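Local coordinates for uncharacterized protein (Staphylococcus aureus subsp. aureus Mu50, PDB 4EBG), which is of unknown function but is a secreted staphylococcal protein of the DUF4467 family, with a cystatin-like fold, at residues I31-S36 with A89-E94; N37-K42 with K82-H87; I49-Y54 with Y61-E66. All blocks are in the same frame, centred on the assembly; numbering follows the deposited sequence.

Interaction 1: residues I31-S36 with A89-E94. With PO4 (phosphate ion), chain D.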
loop_
_atom_site.group_PDB
_atom_site.type_symbol
_atom_site.label_atom_id
_atom_site.label_comp_id
_atom_site.label_asym_id
_atom_site.label_seq_id
_atom_site.Cartn_x
_atom_site.Cartn_y
_atom_site.Cartn_z
ATOM N N ILE B 31 -1.304 -6.713 11.894
ATOM C CA ILE B 31 -2.294 -5.961 12.632
ATOM C C ILE B 31 -3.176 -6.972 13.376
ATOM O O ILE B 31 -3.691 -7.910 12.756
ATOM C CB ILE B 31 -3.161 -5.075 11.716
ATOM C CG1 ILE B 31 -2.303 -4.107 10.866
ATOM C CG2 ILE B 31 -4.229 -4.345 12.513
ATOM C CD1 ILE B 31 -1.468 -3.130 11.667
ATOM N N LYS B 32 -3.369 -6.716 14.665
ATOM C CA LYS B 32 -4.166 -7.614 15.512
ATOM C C LYS B 32 -5.311 -6.849 16.176
ATOM O O LYS B 32 -5.115 -5.793 16.713
ATOM C CB LYS B 32 -3.274 -8.225 16.579
ATOM C CG LYS B 32 -2.136 -9.095 16.029
ATOM C CD LYS B 32 -1.093 -9.455 17.054
ATOM C CE LYS B 32 -0.058 -8.362 17.344
ATOM N NZ LYS B 32 0.966 -8.154 16.241
ATOM N N GLN B 33 -6.481 -7.476 16.172
ATOM C CA GLN B 33 -7.668 -6.884 16.784
ATOM C C GLN B 33 -7.426 -6.504 18.254
ATOM O O GLN B 33 -7.897 -5.478 18.719
ATOM C CB GLN B 33 -8.851 -7.829 16.629
ATOM C CG GLN B 33 -10.139 -7.315 17.244
ATOM C CD GLN B 33 -11.297 -8.279 16.999
ATOM O OE1 GLN B 33 -11.212 -9.123 16.144
ATOM N NE2 GLN B 33 -12.404 -8.103 17.738
ATOM N N GLU B 34 -6.731 -7.352 19.006
ATOM C CA GLU B 34 -6.547 -7.133 20.439
ATOM C C GLU B 34 -5.580 -5.981 20.757
ATOM O O GLU B 34 -5.509 -5.554 21.869
ATOM C CB GLU B 34 -6.068 -8.392 21.148
ATOM C CG GLU B 34 -4.633 -8.807 20.798
ATOM C CD GLU B 34 -4.529 -9.837 19.673
ATOM O OE1 GLU B 34 -5.489 -9.917 18.826
ATOM O OE2 GLU B 34 -3.476 -10.571 19.644
ATOM N N ASP B 35 -4.904 -5.452 19.755
ATOM C CA ASP B 35 -4.053 -4.276 19.878
ATOM C C ASP B 35 -4.646 -3.070 19.142
ATOM O O ASP B 35 -3.955 -2.056 18.917
ATOM C CB ASP B 35 -2.668 -4.570 19.329
ATOM C CG ASP B 35 -1.913 -5.607 20.127
ATOM O OD1 ASP B 35 -2.204 -5.781 21.334
ATOM O OD2 ASP B 35 -1.023 -6.235 19.538
ATOM N N SER B 36 -5.914 -3.178 18.741
ATOM C CA SER B 36 -6.554 -2.186 17.888
ATOM C C SER B 36 -7.869 -1.754 18.552
ATOM O O SER B 36 -8.261 -2.310 19.607
ATOM C CB SER B 36 -6.793 -2.782 16.522
ATOM O OG SER B 36 -5.569 -3.208 15.910
ATOM N N ALA B 89 -22.644 2.780 18.389
ATOM C CA ALA B 89 -22.086 1.488 18.059
ATOM C C ALA B 89 -22.943 0.378 18.625
ATOM O O ALA B 89 -23.517 0.480 19.707
ATOM C CB ALA B 89 -20.664 1.367 18.536
ATOM N N ASP B 90 -22.958 -0.705 17.867
ATOM C CA ASP B 90 -23.512 -1.964 18.332
ATOM C C ASP B 90 -22.516 -2.879 19.064
ATOM O O ASP B 90 -22.887 -3.846 19.700
ATOM C CB ASP B 90 -24.015 -2.786 17.141
ATOM C CG ASP B 90 -24.986 -2.051 16.305
ATOM O OD1 ASP B 90 -26.033 -1.631 16.847
ATOM O OD2 ASP B 90 -24.692 -1.867 15.116
ATOM N N TYR B 91 -21.245 -2.536 18.951
ATOM C CA TYR B 91 -20.151 -3.346 19.463
ATOM C C TYR B 91 -18.949 -2.451 19.547
ATOM O O TYR B 91 -18.677 -1.643 18.627
ATOM C CB TYR B 91 -19.842 -4.517 18.530
ATOM C CG TYR B 91 -18.588 -5.286 18.817
ATOM C CD1 TYR B 91 -17.352 -4.862 18.305
ATOM C CD2 TYR B 91 -18.586 -6.412 19.604
ATOM C CE1 TYR B 91 -16.192 -5.604 18.509
ATOM C CE2 TYR B 91 -17.410 -7.162 19.804
ATOM C CZ TYR B 91 -16.229 -6.725 19.269
ATOM O OH TYR B 91 -15.090 -7.437 19.448
ATOM N N GLU B 92 -18.165 -2.616 20.610
ATOM C CA GLU B 92 -16.892 -1.903 20.819
ATOM C C GLU B 92 -15.876 -2.898 21.374
ATOM O O GLU B 92 -16.173 -3.632 22.339
ATOM C CB GLU B 92 -17.065 -0.740 21.820
ATOM C CG GLU B 92 -15.761 -0.044 22.256
ATOM C CD GLU B 92 -16.010 1.182 23.112
ATOM O OE1 GLU B 92 -16.386 1.042 24.293
ATOM O OE2 GLU B 92 -15.769 2.310 22.628
ATOM N N ASP B 93 -14.653 -2.866 20.840
ATOM C CA ASP B 93 -13.508 -3.585 21.362
ATOM C C ASP B 93 -12.363 -2.573 21.352
ATOM O O ASP B 93 -11.737 -2.366 20.326
ATOM C CB ASP B 93 -13.225 -4.834 20.503
ATOM C CG ASP B 93 -12.106 -5.697 21.013
ATOM O OD1 ASP B 93 -11.509 -5.339 22.032
ATOM O OD2 ASP B 93 -11.839 -6.754 20.368
ATOM N N GLU B 94 -12.210 -1.856 22.451
ATOM C CA GLU B 94 -11.308 -0.718 22.556
ATOM C C GLU B 94 -10.096 -1.107 23.355
ATOM O O GLU B 94 -10.172 -1.239 24.581
ATOM C CB GLU B 94 -12.010 0.453 23.252
ATOM C CG GLU B 94 -11.297 1.762 23.187
ATOM C CD GLU B 94 -11.483 2.525 21.889
ATOM O OE1 GLU B 94 -12.060 1.984 20.923
ATOM O OE2 GLU B 94 -11.036 3.685 21.867
HETATM P P PO4 D . 3.558 -6.166 18.190
HETATM O O1 PO4 D . 3.574 -4.746 18.762
HETATM O O2 PO4 D . 3.266 -7.014 19.364
HETATM O O3 PO4 D . 2.491 -6.191 17.107
HETATM O O4 PO4 D . 4.986 -6.401 17.626
HETATM O O HOH W 1 -10.392 -4.205 18.555
#
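Gln33 and Asp93 meet nearly at a right angle, the long amide side chain reaching across to the short carboxylate. Gln33 is fully extended, CG anti to the backbone N (chi1 179°), carrying its amide from the loop over to strand 91-94. There Gln33 NE2 donates to Asp93 OD2 at 3.0 Å, with an N-H...O angle of 148°. The carboxylate receives it on the anti lone pair of OD2, the one turned away from OD1; OD2 lies somewhat out of the amide plane, and the two flat groups are inclined by 62°. Glutamine suits the place because each end of its amide has work to do: OE1 accepts from Gln3 NE2. Asp93 is divided likewise, its OD1 being bound by Asn95 ND2. Tyr91 comes from the opposite direction, and Gln33 NE2 sits at the edge of its ring, 3.3 Å from Tyr91 OH but at too poor an angle for a hydrogen bond.

Strand 91-94 is an outer strand of the antiparallel sheet of this cystatin-like fold, paired with strand 37-41, and the contact ties it to the loop that leads from helix 3-23 into that neighbour. A water within hydrogen-bonding distance of Gln33 O and Asp93 O can bridge them, though it has more acceptors nearby than protons to give. The loop is folded upon itself at Lys32 O, which accepts from Asp35 N and, on the other face of its carbonyl plane, from Ser36 OG at 2.7 Å. Lys32 NZ donates at 2.6 Å to O3 of a phosphate, probably from the crystallisation liquor, which Lys28 also binds.

Interaction 2: residues N37-K42 with K82-H87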
loop_
_atom_site.group_PDB
_atom_site.type_symbol
_atom_site.label_atom_id
_atom_site.label_comp_id
_atom_site.label_asym_id
_atom_site.label_seq_id
_atom_site.Cartn_x
_atom_site.Cartn_y
_atom_site.Cartn_z
ATOM N N ASN B 37 -8.544 -0.800 17.934
ATOM C CA ASN B 37 -9.878 -0.397 18.298
ATOM C C ASN B 37 -10.836 -0.797 17.207
ATOM O O ASN B 37 -10.574 -0.591 16.027
ATOM C CB ASN B 37 -9.914 1.094 18.548
ATOM C CG ASN B 37 -9.099 1.487 19.740
ATOM O OD1 ASN B 37 -8.931 0.683 20.679
ATOM N ND2 ASN B 37 -8.626 2.732 19.746
ATOM N N THR B 38 -11.981 -1.409 17.552
ATOM C CA THR B 38 -12.997 -1.846 16.643
ATOM C C THR B 38 -14.366 -1.397 17.099
ATOM O O THR B 38 -14.719 -1.571 18.280
ATOM C CB THR B 38 -12.996 -3.391 16.484
ATOM O OG1 THR B 38 -11.673 -3.833 16.224
ATOM C CG2 THR B 38 -13.936 -3.854 15.428
ATOM N N HIS B 39 -15.144 -0.813 16.198
ATOM C CA HIS B 39 -16.524 -0.467 16.439
ATOM C C HIS B 39 -17.388 -0.932 15.283
ATOM O O HIS B 39 -17.009 -0.771 14.115
ATOM C CB HIS B 39 -16.724 1.032 16.620
ATOM C CG HIS B 39 -16.125 1.569 17.884
ATOM N ND1 HIS B 39 -14.798 1.893 17.996
ATOM C CD2 HIS B 39 -16.680 1.821 19.101
ATOM C CE1 HIS B 39 -14.555 2.332 19.222
ATOM N NE2 HIS B 39 -15.686 2.336 19.901
ATOM N N VAL B 40 -18.551 -1.514 15.572
ATOM C CA VAL B 40 -19.516 -1.946 14.577
ATOM C C VAL B 40 -20.752 -1.060 14.656
ATOM O O VAL B 40 -21.231 -0.732 15.765
ATOM C CB VAL B 40 -19.926 -3.425 14.782
ATOM C CG1 VAL B 40 -20.978 -3.869 13.784
ATOM C CG2 VAL B 40 -18.702 -4.320 14.775
ATOM N N TYR B 41 -21.281 -0.696 13.481
ATOM C CA TYR B 41 -22.440 0.152 13.344
ATOM C C TYR B 41 -23.434 -0.489 12.417
ATOM O O TYR B 41 -23.103 -1.327 11.590
ATOM C CB TYR B 41 -22.059 1.545 12.824
ATOM C CG TYR B 41 -21.041 2.208 13.671
ATOM C CD1 TYR B 41 -21.438 2.976 14.775
ATOM C CD2 TYR B 41 -19.664 2.057 13.445
ATOM C CE1 TYR B 41 -20.476 3.585 15.643
ATOM C CE2 TYR B 41 -18.756 2.664 14.287
ATOM C CZ TYR B 41 -19.150 3.386 15.403
ATOM O OH TYR B 41 -18.198 3.933 16.229
ATOM N N LYS B 42 -24.647 0.035 12.499
ATOM C CA LYS B 42 -25.744 -0.317 11.585
ATOM C C LYS B 42 -25.879 -1.821 11.444
ATOM O O LYS B 42 -26.018 -2.369 10.368
ATOM C CB LYS B 42 -25.624 0.479 10.262
ATOM C CG LYS B 42 -25.960 2.001 10.487
ATOM C CD LYS B 42 -26.067 2.825 9.243
ATOM C CE LYS B 42 -26.153 4.301 9.540
ATOM N NZ LYS B 42 -26.384 5.092 8.275
ATOM N N LYS B 82 -15.577 11.037 11.954
ATOM C CA LYS B 82 -16.884 11.595 11.956
ATOM C C LYS B 82 -17.927 10.491 12.153
ATOM O O LYS B 82 -18.931 10.666 12.850
ATOM C CB LYS B 82 -17.145 12.339 10.658
ATOM C CG LYS B 82 -18.515 12.934 10.563
ATOM C CD LYS B 82 -18.774 13.621 9.230
ATOM C CE LYS B 82 -20.187 14.225 9.182
ATOM N NZ LYS B 82 -20.587 15.009 10.425
ATOM N N TYR B 83 -17.709 9.349 11.515
ATOM C CA TYR B 83 -18.694 8.291 11.582
ATOM C C TYR B 83 -18.869 7.863 13.031
ATOM O O TYR B 83 -19.984 7.611 13.507
ATOM C CB TYR B 83 -18.295 7.097 10.693
ATOM C CG TYR B 83 -19.467 6.240 10.356
ATOM C CD1 TYR B 83 -19.920 5.243 11.223
ATOM C CD2 TYR B 83 -20.165 6.460 9.190
ATOM C CE1 TYR B 83 -21.044 4.492 10.932
ATOM C CE2 TYR B 83 -21.299 5.667 8.876
ATOM C CZ TYR B 83 -21.753 4.713 9.760
ATOM O OH TYR B 83 -22.865 3.962 9.522
HETATM N N MSE B 84 -17.758 7.679 13.735
HETATM C CA MSE B 84 -17.850 7.222 15.144
HETATM C C MSE B 84 -18.530 8.247 16.033
HETATM O O MSE B 84 -19.239 7.926 16.954
HETATM C CB MSE B 84 -16.466 6.901 15.686
HETATM C CG MSE B 84 -15.774 5.733 15.006
HETATM SE SE MSE B 84 -14.057 5.301 15.787
HETATM C CE MSE B 84 -13.123 6.744 15.165
ATOM N N LYS B 85 -18.282 9.501 15.748
ATOM C CA LYS B 85 -18.887 10.619 16.491
ATOM C C LYS B 85 -20.394 10.639 16.379
ATOM O O LYS B 85 -21.127 10.961 17.300
ATOM C CB LYS B 85 -18.259 11.955 15.979
ATOM C CG LYS B 85 -18.919 13.170 16.578
ATOM C CD LYS B 85 -18.200 14.434 16.167
ATOM C CE LYS B 85 -18.227 14.736 14.709
ATOM N NZ LYS B 85 -19.566 15.135 14.207
ATOM N N ASP B 86 -20.821 10.342 15.168
ATOM C CA ASP B 86 -22.193 10.589 14.736
ATOM C C ASP B 86 -23.126 9.426 14.924
ATOM O O ASP B 86 -24.331 9.602 14.745
ATOM C CB ASP B 86 -22.222 11.015 13.271
ATOM C CG ASP B 86 -21.713 12.396 13.040
ATOM O OD1 ASP B 86 -21.345 13.092 14.014
ATOM O OD2 ASP B 86 -21.654 12.794 11.845
ATOM N N HIS B 87 -22.613 8.228 15.266
ATOM C CA HIS B 87 -23.456 7.018 15.339
ATOM C C HIS B 87 -23.223 6.264 16.645
ATOM O O HIS B 87 -22.111 6.307 17.176
ATOM C CB HIS B 87 -23.142 6.078 14.167
ATOM C CG HIS B 87 -23.374 6.666 12.806
ATOM N ND1 HIS B 87 -22.420 7.412 12.163
ATOM C CD2 HIS B 87 -24.449 6.654 11.995
ATOM C CE1 HIS B 87 -22.894 7.827 11.010
ATOM N NE2 HIS B 87 -24.113 7.366 10.881
HETATM O O HOH W 2 -19.208 5.433 18.155
HETATM O O HOH W 3 -23.995 4.360 7.027
#
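Tyr83 drives an edge into one face of Tyr41 while His87 lies over the face of the Tyr83 ring. The tyrosines form a T-shaped pair with centroids 5.2 Å apart and planes at 73°, and Tyr83 CE1 comes within 3.6 Å of Tyr41 CG. The imidazole is anchored by a bond of 2.8 Å from His87 ND1 to Tyr83 O that runs in both the imidazole and carbonyl planes. With CG anti to the backbone N (chi1 -159°), the Tyr83 ring is sent down toward strand 37-41.

Helix 80-86 thus packs on strand 37-41 of the cystatin-like sheet, the short segments crossing at 62°. Tyrosine suits position 41, its ring apolar enough to lie against the helix and its hydroxyl able to share a water with Met84 O in the last turn of the helix. Met84, a selenomethionine, lays CG 3.3 Å from Tyr41 OH, while its selenium approaches the His39 ring obliquely, 4.7 Å from the centroid; His39 NE2 itself binds Glu92. Nearer the solvent, the extended Lys42 passes Tyr83 OH with CE at 3.3 Å, and a second water joins Lys42 NZ to that hydroxyl.

Interaction 3: residues I49-Y54 with Y61-E66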
loop_
_atom_site.group_PDB
_atom_site.type_symbol
_atom_site.label_atom_id
_atom_site.label_comp_id
_atom_site.label_asym_id
_atom_site.label_seq_id
_atom_site.Cartn_x
_atom_site.Cartn_y
_atom_site.Cartn_z
ATOM N N ILE B 49 -12.214 0.541 12.206
ATOM C CA ILE B 49 -11.087 0.086 12.954
ATOM C C ILE B 49 -10.062 1.184 13.090
ATOM O O ILE B 49 -9.897 1.992 12.198
ATOM C CB ILE B 49 -10.456 -1.220 12.402
ATOM C CG1 ILE B 49 -9.856 -0.996 11.025
ATOM C CG2 ILE B 49 -11.513 -2.341 12.440
ATOM C CD1 ILE B 49 -9.119 -2.258 10.485
ATOM N N GLY B 50 -9.354 1.170 14.205
ATOM C CA GLY B 50 -8.236 2.038 14.471
ATOM C C GLY B 50 -7.033 1.146 14.752
ATOM O O GLY B 50 -7.058 0.337 15.660
ATOM N N ILE B 51 -5.946 1.357 13.999
ATOM C CA ILE B 51 -4.850 0.434 14.016
ATOM C C ILE B 51 -3.519 1.172 14.036
ATOM O O ILE B 51 -3.416 2.329 13.626
ATOM C CB ILE B 51 -4.895 -0.505 12.768
ATOM C CG1 ILE B 51 -4.621 0.236 11.467
ATOM C CG2 ILE B 51 -6.174 -1.298 12.712
ATOM C CD1 ILE B 51 -4.337 -0.592 10.277
ATOM N N GLN B 52 -2.496 0.454 14.458
ATOM C CA GLN B 52 -1.119 0.951 14.363
ATOM C C GLN B 52 -0.597 0.723 12.942
ATOM O O GLN B 52 -0.058 -0.307 12.609
ATOM C CB GLN B 52 -0.191 0.265 15.366
ATOM C CG GLN B 52 1.206 0.909 15.393
ATOM C CD GLN B 52 2.248 0.050 16.111
ATOM O OE1 GLN B 52 1.961 -0.977 16.741
ATOM N NE2 GLN B 52 3.463 0.432 15.957
ATOM N N LEU B 53 -0.836 1.682 12.049
ATOM C CA LEU B 53 -0.559 1.507 10.629
ATOM C C LEU B 53 0.928 1.414 10.361
ATOM O O LEU B 53 1.326 0.748 9.429
ATOM C CB LEU B 53 -1.165 2.681 9.865
ATOM C CG LEU B 53 -0.970 2.751 8.364
ATOM C CD1 LEU B 53 -1.557 1.472 7.653
ATOM C CD2 LEU B 53 -1.635 4.037 7.823
ATOM N N TYR B 54 1.716 2.136 11.136
ATOM C CA TYR B 54 3.156 2.200 10.935
ATOM C C TYR B 54 3.913 1.520 12.044
ATOM O O TYR B 54 3.627 1.712 13.219
ATOM C CB TYR B 54 3.573 3.638 10.788
ATOM C CG TYR B 54 2.909 4.367 9.661
ATOM C CD1 TYR B 54 3.318 4.161 8.348
ATOM C CD2 TYR B 54 1.872 5.264 9.900
ATOM C CE1 TYR B 54 2.720 4.859 7.313
ATOM C CE2 TYR B 54 1.265 5.956 8.879
ATOM C CZ TYR B 54 1.685 5.732 7.586
ATOM O OH TYR B 54 1.060 6.424 6.575
ATOM N N TYR B 61 -4.490 4.949 13.351
ATOM C CA TYR B 61 -5.069 5.399 12.100
ATOM C C TYR B 61 -6.366 4.643 11.891
ATOM O O TYR B 61 -6.404 3.418 12.049
ATOM C CB TYR B 61 -4.105 5.164 10.943
ATOM C CG TYR B 61 -2.890 6.022 11.047
ATOM C CD1 TYR B 61 -1.829 5.711 11.894
ATOM C CD2 TYR B 61 -2.792 7.154 10.293
ATOM C CE1 TYR B 61 -0.710 6.501 12.003
ATOM C CE2 TYR B 61 -1.638 7.967 10.378
ATOM C CZ TYR B 61 -0.622 7.609 11.248
ATOM O OH TYR B 61 0.512 8.380 11.343
ATOM N N TYR B 62 -7.439 5.357 11.510
ATOM C CA TYR B 62 -8.770 4.783 11.420
ATOM C C TYR B 62 -9.181 4.570 9.967
ATOM O O TYR B 62 -8.858 5.387 9.078
ATOM C CB TYR B 62 -9.762 5.675 12.170
ATOM C CG TYR B 62 -9.614 5.521 13.685
ATOM C CD1 TYR B 62 -8.670 6.225 14.388
ATOM C CD2 TYR B 62 -10.449 4.662 14.388
ATOM C CE1 TYR B 62 -8.538 6.065 15.774
ATOM C CE2 TYR B 62 -10.348 4.509 15.732
ATOM C CZ TYR B 62 -9.371 5.212 16.432
ATOM O OH TYR B 62 -9.246 4.996 17.805
ATOM N N PHE B 63 -9.957 3.528 9.742
ATOM C CA PHE B 63 -10.470 3.129 8.449
ATOM C C PHE B 63 -11.882 2.601 8.595
ATOM O O PHE B 63 -12.179 1.885 9.565
ATOM C CB PHE B 63 -9.626 2.010 7.846
ATOM C CG PHE B 63 -8.200 2.400 7.632
ATOM C CD1 PHE B 63 -7.815 3.189 6.530
ATOM C CD2 PHE B 63 -7.239 2.015 8.535
ATOM C CE1 PHE B 63 -6.511 3.568 6.362
ATOM C CE2 PHE B 63 -5.952 2.412 8.369
ATOM C CZ PHE B 63 -5.567 3.138 7.256
ATOM N N ALA B 64 -12.767 3.025 7.698
ATOM C CA ALA B 64 -14.111 2.528 7.656
ATOM C C ALA B 64 -14.277 1.470 6.577
ATOM O O ALA B 64 -13.839 1.672 5.434
ATOM C CB ALA B 64 -15.113 3.672 7.411
ATOM N N TYR B 65 -14.927 0.365 6.923
ATOM C CA TYR B 65 -15.246 -0.701 6.004
ATOM C C TYR B 65 -16.751 -0.842 5.926
ATOM O O TYR B 65 -17.475 -0.668 6.934
ATOM C CB TYR B 65 -14.650 -2.049 6.492
ATOM C CG TYR B 65 -13.168 -2.159 6.333
ATOM C CD1 TYR B 65 -12.307 -1.496 7.157
ATOM C CD2 TYR B 65 -12.631 -2.939 5.348
ATOM C CE1 TYR B 65 -10.944 -1.587 6.988
ATOM C CE2 TYR B 65 -11.256 -3.056 5.182
ATOM C CZ TYR B 65 -10.434 -2.392 5.990
ATOM O OH TYR B 65 -9.074 -2.532 5.782
ATOM N N GLU B 66 -17.190 -1.272 4.759
ATOM C CA GLU B 66 -18.576 -1.735 4.615
ATOM C C GLU B 66 -18.552 -3.225 4.389
ATOM O O GLU B 66 -17.627 -3.759 3.751
ATOM C CB GLU B 66 -19.228 -1.070 3.419
ATOM C CG GLU B 66 -19.430 0.384 3.622
ATOM C CD GLU B 66 -20.223 1.001 2.525
ATOM O OE1 GLU B 66 -21.471 0.901 2.561
ATOM O OE2 GLU B 66 -19.571 1.559 1.629
#
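Gly50 forms a hollow in strand 46-52, and the ring of Tyr62 fills it. Having no side chain, the glycine lets the tyrosine lie flat across the strand, Gly50 CA sitting over the Tyr62 ring face 3.6 Å from its centroid and 20° off the normal. The two backbones come together here, with CA atoms 4.1 Å apart at this non-hydrogen-bonded Gly50-Tyr62 pair of the antiparallel hairpin. The hydrogen-bonded pairs Ile49-Phe63 and Ile51-Tyr61 flank it. Each makes two backbone bonds.

On the other face Ile49, Ile51, Tyr61 and Phe63 interlock, joined by Leu53 from just beyond the strand. Ile51 sets its CD1 3.9 Å from Phe63 CE2, while Leu53 CD2 meets the edge of the same ring. Leu53, with CG anti to the backbone N (chi1 178°), also places CD2 over a face of Tyr61. Beside Leu53, Tyr54 points its ring edge at a face of Tyr61 in a T-shaped pair, centroids 5.1 Å apart and planes at 80°, with Tyr54 CE2 3.5 Å from Tyr61 CZ. Farther along, Ile49 CD1 rests obliquely near Tyr65 CE1, on the side covered by helix 3-23. Tyr54 and Phe63 also pack on Gln24 and Lys22, respectively, of the second subunit.

Tyrosine suits these places because its ring joins the apolar packing while its hydroxyl finds a polar partner: Tyr61 with Arg57, Tyr62 with Asn37, Tyr65 with Gln13. Cohesion across the hairpin therefore rests on backbone bonds and apolar contact, with the side-chain hydrogen bonds of these hydroxyls directed to neighbouring elements.

How the interactions relate
Interaction 3 is the buried contact, near the centre of the chain, whereas interactions 1 and 2 lie at the surface. All three reach one antiparallel sheet: 3 pairs two adjacent inner strands, 2 lays a helix on strand 37-41, and 1 fastens the outer strand 91-94 to the loop before that strand. Interactions 2 and 3 share edge-to-face tyrosine pairs, but 3 adds a backbone ladder and 2 adds waters, while 1 relies on amide, carboxylate and water. Strand 37-41 sits between strands 46-52 and 91-94, its Asn37 backbone bonded to Gly50 and its Val40 to Asp90. Along the chain, 3 is nested within 2, and 2 within 1.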